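Local atomic coordinates of thioredoxin domain-containing protein (Aeropyrum pernix, PDB entry 3HA9), a protein that is of unknown function but has a thioredoxin-like fold and is probably an oxidoreductase with antioxidant activity. Residues L32-V40 and I136-L144; M55-Y66 and T149-I159. One frame throughout, in Å; residues are numbered along the deposited sequence. Where two conformers were deposited one is given.

Contact 1. Residues L32-V40 and I136-L144; sequences LNNVGGDVV and IMDKSSNVL
K139 reaches back across the contact to the loop V35-G37, where its ammonium group NZ donates to two backbone carbonyls, V35 O at 2.7 Å and G37 O at 2.8 Å. NZ lies in the carbonyl plane of G37 but is tilted 31° from that of V35. Bends at chi2 and chi4 curl the lysine chain so that its end meets the loop although its first bond does not aim there. A water adds a further bridge, receiving a hydrogen bond from K139 N and donating to D38 O.

Next to this grip V40 and M137 form an antiparallel hydrogen-bonded pair, with V40 N to M137 O and M137 N to V40 O both 2.9 Å and nearly straight. These bonds join the start of strand 39-45 to the end of strand 133-138, neighbours in the central mixed sheet of the thioredoxin-like fold. The type I turn D138-S141 follows, and D138 holds the residue after it: OD2 takes N142 ND2 on its syn lone pair, while OD1 is met by N142 N from above the carboxylate plane.

Apolar contacts lie on the two faces of the sheet. On one, V39 CG1 touches I136 CG2 at 3.6 Å. Toward the other, the methyl of M137 swings back through a nearly eclipsed chi3 (5°) to lie against both L32 branches, CD1 at 3.7 Å and CD2 slightly farther; F20 also packs on L32 and M137. V40 CG2 meets K139 CE at 3.9 Å, crossing the lysine chain at about a right angle. Two carbonyl dipoles, not a direct ion pair, hold the ammonium, whose charge the nearby D38 carboxylate would probably ease; the lysine ties loop to turn beside the sheet bonds that join the strands.

Contact 2. Residues M55-Y66 and T149-I159; sequences MADLLDRLTEKY and TPSLGELESVI
I159 lays its CG2 methyl over the centre of the Y66 ring, a CH-pi contact 3.6 Å from the centroid and only 6° off the ring normal. The opposite face of that ring carries K65 CG, offset toward the rim, and E156 OE1 comes to the ring edge, its carboxylate turned 82° to the ring plane. There Y66 OH donates to the syn lone pair of E156 OE1 at 2.6 Å. The other oxygen, OE2, takes K65 NZ at 2.8 Å in a salt bridge, met on the syn side but somewhat out of plane. K65 is extended beyond CG, whereas E156 bends at chi2 to bring its carboxylate across to both partners. Replacing Y66 by an alanine would probably leave E156 OE1 without its hydroxyl mate and open a gap beneath the I159 methyl.

Helices 52-65 and 152-161 lie side by side on one face of the central sheet of this thioredoxin-like fold, the short segments running at 30° to each other with axes 11.0 Å apart. The first begins at the C49-C52 disulfide of a CxxC pattern, and the second opens with a capping box, S151 OG accepting from E154 N while E154 OE2 accepts from S151 N.

L62 enters as a knob among L152, L155, E156 and I159. Its two branches divide the work: CD1 meets L155 CD1 at 3.7 Å and CD2 meets I159 CD1 at 3.8 Å. One turn earlier L58 sets CD1 against L152 CB, and a turn further back M55, bent at chi2 and chi3, brings its methyl CE to P150 O at 3.5 Å. Outside this row R61, tied to D57 by a salt bridge, rests NH2 obliquely against L152 CD2.

Both contacts are partly buried, and both join elements far apart in sequence. Contact 1 pairs the buried strand residues V40 and M137 but ends in an exposed turn with K139; contact 2 lies in the helical layer over one face of the sheet, where buried apolar side chains pack round L62 and the exposed R61 and K65 stand at the edge. The elements are consecutive in the chain: strand 39-45 leads into helix 52-65, and strand 143-148 into helix 152-161. The contacts also touch directly, I136 CD1 packing on L155 CD2 and L144 CB on V158 CG1. Backbone carbonyls bind the lysine in contact 1, a carboxylate in contact 2.

Contact 1. Residues L32-V40 and I136-L144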
loop_
_atom_site.group_PDB
_atom_site.type_symbol
_atom_site.label_atom_id
_atom_site.label_comp_id
_atom_site.label_asym_id
_atom_site.label_seq_id
_atom_site.Cartn_x
_atom_site.Cartn_y
_atom_site.Cartn_z
ATOM N N LEU A 32 -2.292 -1.748 -11.243
ATOM C CA LEU A 32 -3.627 -1.205 -10.966
ATOM C C LEU A 32 -4.747 -1.844 -11.795
ATOM O O LEU A 32 -5.862 -2.032 -11.292
ATOM C CB LEU A 32 -3.638 0.313 -11.146
ATOM C CG LEU A 32 -3.153 1.161 -9.970
ATOM C CD1 LEU A 32 -3.028 2.607 -10.422
ATOM C CD2 LEU A 32 -4.104 1.042 -8.782
ATOM N N ASN A 33 -4.442 -2.167 -13.056
ATOM C CA ASN A 33 -5.377 -2.855 -13.961
ATOM C C ASN A 33 -5.948 -4.140 -13.378
ATOM O O ASN A 33 -7.095 -4.495 -13.649
ATOM C CB ASN A 33 -4.692 -3.207 -15.285
ATOM C CG ASN A 33 -4.320 -1.993 -16.092
ATOM O OD1 ASN A 33 -5.030 -1.614 -17.029
ATOM N ND2 ASN A 33 -3.197 -1.368 -15.742
ATOM N N ASN A 34 -5.133 -4.840 -12.594
ATOM C CA ASN A 34 -5.532 -6.102 -11.985
ATOM C C ASN A 34 -6.337 -5.926 -10.693
ATOM O O ASN A 34 -6.834 -6.910 -10.130
ATOM C CB ASN A 34 -4.303 -6.985 -11.732
ATOM N N VAL A 35 -6.480 -4.683 -10.233
ATOM C CA VAL A 35 -7.177 -4.404 -8.969
ATOM C C VAL A 35 -8.628 -4.001 -9.238
ATOM O O VAL A 35 -8.893 -3.180 -10.113
ATOM C CB VAL A 35 -6.442 -3.321 -8.134
ATOM C CG1 VAL A 35 -7.116 -3.122 -6.776
ATOM C CG2 VAL A 35 -4.982 -3.702 -7.939
ATOM N N GLY A 36 -9.552 -4.577 -8.474
ATOM C CA GLY A 36 -10.983 -4.428 -8.734
ATOM C C GLY A 36 -11.680 -3.117 -8.411
ATOM O O GLY A 36 -12.560 -2.701 -9.153
ATOM N N GLY A 37 -11.309 -2.454 -7.317
ATOM C CA GLY A 37 -12.118 -1.324 -6.819
ATOM C C GLY A 37 -12.173 -0.049 -7.661
ATOM O O GLY A 37 -11.582 0.026 -8.734
ATOM N N ASP A 38 -12.898 0.961 -7.183
ATOM C CA ASP A 38 -12.752 2.321 -7.714
ATOM C C ASP A 38 -11.661 3.074 -6.947
ATOM O O ASP A 38 -11.054 4.013 -7.458
ATOM C CB ASP A 38 -14.068 3.092 -7.617
ATOM C CG ASP A 38 -15.040 2.740 -8.731
ATOM O OD1 ASP A 38 -14.606 2.191 -9.773
ATOM O OD2 ASP A 38 -16.249 3.018 -8.562
ATOM N N VAL A 39 -11.444 2.659 -5.707
ATOM C CA VAL A 39 -10.513 3.327 -4.809
ATOM C C VAL A 39 -9.528 2.275 -4.324
ATOM O O VAL A 39 -9.933 1.246 -3.792
ATOM C CB VAL A 39 -11.270 3.945 -3.618
ATOM C CG1 VAL A 39 -10.313 4.523 -2.598
ATOM C CG2 VAL A 39 -12.240 5.005 -4.109
ATOM N N VAL A 40 -8.236 2.549 -4.512
ATOM C CA VAL A 40 -7.196 1.601 -4.155
ATOM C C VAL A 40 -6.466 2.158 -2.948
ATOM O O VAL A 40 -6.013 3.300 -2.967
ATOM C CB VAL A 40 -6.239 1.371 -5.340
ATOM C CG1 VAL A 40 -5.074 0.446 -4.939
ATOM C CG2 VAL A 40 -7.009 0.794 -6.546
ATOM N N ILE A 136 -3.869 6.509 -0.680
ATOM C CA ILE A 136 -5.162 6.268 -1.340
ATOM C C ILE A 136 -5.129 6.883 -2.733
ATOM O O ILE A 136 -4.790 8.060 -2.872
ATOM C CB ILE A 136 -6.338 6.855 -0.545
ATOM C CG1 ILE A 136 -6.325 6.302 0.881
ATOM C CG2 ILE A 136 -7.674 6.534 -1.251
ATOM C CD1 ILE A 136 -7.342 6.960 1.815
ATOM N N MET A 137 -5.444 6.068 -3.743
ATOM C CA MET A 137 -5.435 6.496 -5.147
ATOM C C MET A 137 -6.756 6.133 -5.825
ATOM O O MET A 137 -7.422 5.184 -5.421
ATOM C CB MET A 137 -4.314 5.784 -5.915
ATOM C CG MET A 137 -2.950 6.445 -5.868
ATOM S SD MET A 137 -1.629 5.343 -6.522
ATOM C CE MET A 137 -2.557 4.038 -7.041
ATOM N N ASP A 138 -7.113 6.878 -6.870
ATOM C CA ASP A 138 -8.197 6.466 -7.765
ATOM C C ASP A 138 -7.617 5.723 -8.980
ATOM O O ASP A 138 -6.412 5.551 -9.071
ATOM C CB ASP A 138 -9.079 7.657 -8.162
ATOM C CG ASP A 138 -8.344 8.688 -9.021
ATOM O OD1 ASP A 138 -7.298 8.376 -9.629
ATOM O OD2 ASP A 138 -8.838 9.827 -9.082
ATOM N N LYS A 139 -8.453 5.256 -9.906
ATOM C CA LYS A 139 -7.916 4.454 -11.013
ATOM C C LYS A 139 -7.089 5.241 -12.048
ATOM O O LYS A 139 -6.337 4.645 -12.827
ATOM C CB LYS A 139 -9.007 3.595 -11.673
ATOM C CG LYS A 139 -9.352 2.348 -10.870
ATOM C CD LYS A 139 -8.187 1.363 -10.831
ATOM C CE LYS A 139 -8.537 0.098 -10.037
ATOM N NZ LYS A 139 -9.647 -0.661 -10.701
ATOM N N SER A 140 -7.204 6.568 -12.020
ATOM C CA SER A 140 -6.362 7.452 -12.835
ATOM C C SER A 140 -5.002 7.735 -12.178
ATOM O O SER A 140 -4.185 8.515 -12.696
ATOM C CB SER A 140 -7.108 8.760 -13.091
ATOM O OG SER A 140 -8.278 8.512 -13.854
ATOM N N SER A 141 -4.757 7.077 -11.054
ATOM C CA SER A 141 -3.549 7.272 -10.244
ATOM C C SER A 141 -3.452 8.652 -9.592
ATOM O O SER A 141 -2.371 9.048 -9.154
ATOM C CB SER A 141 -2.267 6.953 -11.033
ATOM O OG SER A 141 -2.213 5.582 -11.416
ATOM N N ASN A 142 -4.568 9.366 -9.473
ATOM C CA ASN A 142 -4.581 10.542 -8.615
ATOM C C ASN A 142 -4.431 10.130 -7.159
ATOM O O ASN A 142 -5.077 9.183 -6.707
ATOM C CB ASN A 142 -5.882 11.326 -8.753
ATOM C CG ASN A 142 -6.068 11.903 -10.126
ATOM O OD1 ASN A 142 -5.213 12.635 -10.629
ATOM N ND2 ASN A 142 -7.190 11.568 -10.756
ATOM N N VAL A 143 -3.584 10.838 -6.425
ATOM C CA VAL A 143 -3.399 10.536 -5.002
ATOM C C VAL A 143 -4.351 11.385 -4.188
ATOM O O VAL A 143 -4.272 12.619 -4.203
ATOM C CB VAL A 143 -1.942 10.750 -4.536
ATOM C CG1 VAL A 143 -1.809 10.464 -3.019
ATOM C CG2 VAL A 143 -0.983 9.878 -5.355
ATOM N N LEU A 144 -5.254 10.706 -3.476
ATOM C CA LEU A 144 -6.293 11.357 -2.690
ATOM C C LEU A 144 -5.845 11.620 -1.253
ATOM O O LEU A 144 -6.391 12.494 -0.567
ATOM C CB LEU A 144 -7.558 10.505 -2.723
ATOM C CG LEU A 144 -8.554 10.644 -3.881
ATOM C CD1 LEU A 144 -7.988 11.280 -5.163
ATOM C CD2 LEU A 144 -9.296 9.306 -4.168
HETATM O O HOH W 1 -11.375 5.475 -9.499
#

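Contact 2. Residues M55-Y66 and T149-I159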
loop_
_atom_site.group_PDB
_atom_site.type_symbol
_atom_site.label_atom_id
_atom_site.label_comp_id
_atom_site.label_asym_id
_atom_site.label_seq_id
_atom_site.Cartn_x
_atom_site.Cartn_y
_atom_site.Cartn_z
ATOM N N MET A 55 -5.176 0.145 12.714
ATOM C CA MET A 55 -5.397 0.441 11.283
ATOM C C MET A 55 -6.142 -0.696 10.580
ATOM O O MET A 55 -7.007 -0.456 9.741
ATOM C CB MET A 55 -4.075 0.763 10.539
ATOM C CG MET A 55 -4.293 1.263 9.093
ATOM S SD MET A 55 -5.401 2.699 8.874
ATOM C CE MET A 55 -4.502 3.866 9.821
ATOM N N ALA A 56 -5.814 -1.942 10.921
ATOM C CA ALA A 56 -6.486 -3.076 10.288
ATOM C C ALA A 56 -7.983 -3.040 10.615
ATOM O O ALA A 56 -8.826 -3.276 9.750
ATOM C CB ALA A 56 -5.860 -4.402 10.732
ATOM N N ASP A 57 -8.286 -2.688 11.857
ATOM C CA ASP A 57 -9.679 -2.522 12.307
ATOM C C ASP A 57 -10.437 -1.523 11.416
ATOM O O ASP A 57 -11.533 -1.824 10.931
ATOM C CB ASP A 57 -9.697 -2.137 13.790
ATOM C CG ASP A 57 -11.106 -1.860 14.322
ATOM O OD1 ASP A 57 -11.674 -2.749 14.993
ATOM O OD2 ASP A 57 -11.638 -0.747 14.085
ATOM N N LEU A 58 -9.813 -0.376 11.145
ATOM C CA LEU A 58 -10.422 0.653 10.296
ATOM C C LEU A 58 -10.648 0.209 8.865
ATOM O O LEU A 58 -11.722 0.427 8.313
ATOM C CB LEU A 58 -9.602 1.942 10.312
ATOM C CG LEU A 58 -9.482 2.659 11.644
ATOM C CD1 LEU A 58 -8.987 4.084 11.403
ATOM C CD2 LEU A 58 -10.844 2.678 12.357
ATOM N N LEU A 59 -9.629 -0.394 8.264
ATOM C CA LEU A 59 -9.739 -0.875 6.900
ATOM C C LEU A 59 -10.796 -1.991 6.727
ATOM O O LEU A 59 -11.446 -2.084 5.687
ATOM C CB LEU A 59 -8.356 -1.302 6.406
ATOM C CG LEU A 59 -7.329 -0.163 6.323
ATOM C CD1 LEU A 59 -5.913 -0.730 6.009
ATOM C CD2 LEU A 59 -7.743 0.843 5.258
ATOM N N ASP A 60 -10.970 -2.819 7.755
ATOM C CA ASP A 60 -12.009 -3.863 7.740
ATOM C C ASP A 60 -13.389 -3.244 7.607
ATOM O O ASP A 60 -14.222 -3.679 6.793
ATOM C CB ASP A 60 -11.968 -4.671 9.045
ATOM C CG ASP A 60 -10.789 -5.610 9.126
ATOM O OD1 ASP A 60 -10.197 -5.953 8.080
ATOM O OD2 ASP A 60 -10.446 -6.013 10.263
ATOM N N ARG A 61 -13.623 -2.226 8.418
ATOM C CA ARG A 61 -14.918 -1.572 8.430
ATOM C C ARG A 61 -15.149 -0.829 7.134
ATOM O O ARG A 61 -16.246 -0.890 6.584
ATOM C CB ARG A 61 -15.033 -0.636 9.633
ATOM C CG ARG A 61 -15.170 -1.408 10.929
ATOM C CD ARG A 61 -14.530 -0.672 12.082
ATOM N NE ARG A 61 -15.279 0.530 12.432
ATOM C CZ ARG A 61 -14.921 1.364 13.399
ATOM N NH1 ARG A 61 -13.832 1.125 14.117
ATOM N NH2 ARG A 61 -15.652 2.437 13.641
ATOM N N LEU A 62 -14.113 -0.160 6.621
ATOM C CA LEU A 62 -14.266 0.590 5.374
ATOM C C LEU A 62 -14.495 -0.352 4.193
ATOM O O LEU A 62 -15.288 -0.048 3.299
ATOM C CB LEU A 62 -13.064 1.518 5.144
ATOM C CG LEU A 62 -13.014 2.681 6.144
ATOM C CD1 LEU A 62 -11.635 3.305 6.201
ATOM C CD2 LEU A 62 -14.064 3.727 5.800
ATOM N N THR A 63 -13.820 -1.503 4.215
ATOM C CA THR A 63 -14.016 -2.552 3.212
ATOM C C THR A 63 -15.465 -3.038 3.194
ATOM O O THR A 63 -16.070 -3.181 2.119
ATOM C CB THR A 63 -13.071 -3.750 3.469
ATOM O OG1 THR A 63 -11.720 -3.337 3.243
ATOM C CG2 THR A 63 -13.396 -4.920 2.537
ATOM N N GLU A 64 -16.009 -3.290 4.382
ATOM C CA GLU A 64 -17.390 -3.772 4.513
ATOM C C GLU A 64 -18.395 -2.701 4.085
ATOM O O GLU A 64 -19.401 -3.015 3.434
ATOM C CB GLU A 64 -17.675 -4.247 5.939
ATOM C CG GLU A 64 -18.662 -5.429 6.019
ATOM C CD GLU A 64 -20.053 -5.042 6.494
ATOM O OE1 GLU A 64 -20.770 -4.301 5.783
ATOM O OE2 GLU A 64 -20.451 -5.504 7.581
ATOM N N LYS A 65 -18.105 -1.447 4.431
ATOM C CA LYS A 65 -18.981 -0.306 4.111
ATOM C C LYS A 65 -18.956 0.084 2.627
ATOM O O LYS A 65 -20.014 0.350 2.032
ATOM C CB LYS A 65 -18.615 0.904 4.987
ATOM C CG LYS A 65 -19.542 2.113 4.855
ATOM C CD LYS A 65 -19.177 3.205 5.866
ATOM C CE LYS A 65 -20.140 4.387 5.770
ATOM N NZ LYS A 65 -19.904 5.408 6.832
ATOM N N TYR A 66 -17.759 0.118 2.037
ATOM C CA TYR A 66 -17.584 0.532 0.640
ATOM C C TYR A 66 -17.018 -0.580 -0.232
ATOM O O TYR A 66 -15.810 -0.847 -0.206
ATOM C CB TYR A 66 -16.656 1.746 0.547
ATOM C CG TYR A 66 -17.131 2.946 1.329
ATOM C CD1 TYR A 66 -18.136 3.775 0.825
ATOM C CD2 TYR A 66 -16.575 3.263 2.566
ATOM C CE1 TYR A 66 -18.580 4.880 1.543
ATOM C CE2 TYR A 66 -17.008 4.377 3.287
ATOM C CZ TYR A 66 -18.008 5.176 2.770
ATOM O OH TYR A 66 -18.449 6.274 3.477
ATOM N N THR A 149 -0.542 6.918 9.666
ATOM C CA THR A 149 -1.650 6.733 10.613
ATOM C C THR A 149 -2.773 7.777 10.481
ATOM O O THR A 149 -3.006 8.556 11.418
ATOM C CB THR A 149 -1.139 6.661 12.089
ATOM O OG1 THR A 149 -0.459 7.882 12.432
ATOM C CG2 THR A 149 -0.195 5.467 12.287
ATOM N N PRO A 150 -3.461 7.815 9.319
ATOM C CA PRO A 150 -4.620 8.712 9.236
ATOM C C PRO A 150 -5.757 8.234 10.137
ATOM O O PRO A 150 -5.882 7.036 10.380
ATOM C CB PRO A 150 -5.045 8.595 7.769
ATOM C CG PRO A 150 -4.527 7.263 7.330
ATOM C CD PRO A 150 -3.220 7.119 8.036
ATOM N N SER A 151 -6.580 9.160 10.625
ATOM C CA SER A 151 -7.726 8.797 11.450
ATOM C C SER A 151 -8.876 8.254 10.601
ATOM O O SER A 151 -8.883 8.426 9.381
ATOM C CB SER A 151 -8.210 10.021 12.217
ATOM O OG SER A 151 -8.774 10.966 11.319
ATOM N N LEU A 152 -9.853 7.612 11.251
ATOM C CA LEU A 152 -11.051 7.123 10.553
ATOM C C LEU A 152 -11.775 8.266 9.841
ATOM O O LEU A 152 -12.223 8.112 8.702
ATOM C CB LEU A 152 -12.018 6.413 11.522
ATOM C CG LEU A 152 -13.314 5.861 10.919
ATOM C CD1 LEU A 152 -13.021 4.939 9.736
ATOM C CD2 LEU A 152 -14.167 5.135 11.976
ATOM N N GLY A 153 -11.892 9.400 10.534
ATOM C CA GLY A 153 -12.498 10.603 9.981
ATOM C C GLY A 153 -11.837 11.064 8.694
ATOM O O GLY A 153 -12.524 11.429 7.733
ATOM N N GLU A 154 -10.501 11.028 8.673
ATOM C CA GLU A 154 -9.730 11.430 7.493
ATOM C C GLU A 154 -9.983 10.480 6.332
ATOM O O GLU A 154 -10.226 10.923 5.204
ATOM C CB GLU A 154 -8.234 11.494 7.805
ATOM C CG GLU A 154 -7.871 12.439 8.918
ATOM C CD GLU A 154 -6.382 12.587 9.083
ATOM O OE1 GLU A 154 -5.805 13.440 8.372
ATOM O OE2 GLU A 154 -5.786 11.871 9.925
ATOM N N LEU A 155 -9.946 9.177 6.614
ATOM C CA LEU A 155 -10.179 8.163 5.590
ATOM C C LEU A 155 -11.592 8.293 5.002
ATOM O O LEU A 155 -11.759 8.310 3.783
ATOM C CB LEU A 155 -9.965 6.757 6.164
ATOM C CG LEU A 155 -8.561 6.382 6.643
ATOM C CD1 LEU A 155 -8.637 5.081 7.453
ATOM C CD2 LEU A 155 -7.587 6.234 5.480
ATOM N N GLU A 156 -12.594 8.409 5.876
ATOM C CA GLU A 156 -13.985 8.589 5.455
ATOM C C GLU A 156 -14.145 9.797 4.534
ATOM O O GLU A 156 -14.757 9.691 3.464
ATOM C CB GLU A 156 -14.918 8.749 6.667
ATOM C CG GLU A 156 -15.361 7.433 7.294
ATOM C CD GLU A 156 -16.581 6.799 6.614
ATOM O OE1 GLU A 156 -16.884 7.113 5.438
ATOM O OE2 GLU A 156 -17.236 5.959 7.261
ATOM N N SER A 157 -13.599 10.932 4.969
ATOM C CA SER A 157 -13.662 12.172 4.195
ATOM C C SER A 157 -13.109 11.966 2.789
ATOM O O SER A 157 -13.699 12.415 1.811
ATOM C CB SER A 157 -12.905 13.296 4.903
ATOM O OG SER A 157 -12.762 14.426 4.056
ATOM N N VAL A 158 -11.972 11.272 2.700
ATOM C CA VAL A 158 -11.338 10.997 1.415
ATOM C C VAL A 158 -12.227 10.103 0.521
ATOM O O VAL A 158 -12.473 10.435 -0.641
ATOM C CB VAL A 158 -9.896 10.414 1.613
ATOM C CG1 VAL A 158 -9.332 9.900 0.315
ATOM C CG2 VAL A 158 -8.968 11.468 2.224
ATOM N N ILE A 159 -12.723 8.993 1.071
ATOM C CA ILE A 159 -13.547 8.035 0.320
ATOM C C ILE A 159 -14.854 8.677 -0.164
ATOM O O ILE A 159 -15.329 8.387 -1.264
ATOM C CB ILE A 159 -13.831 6.748 1.160
ATOM C CG1 ILE A 159 -12.530 5.968 1.379
ATOM C CG2 ILE A 159 -14.844 5.835 0.463
ATOM C CD1 ILE A 159 -12.420 5.276 2.735
#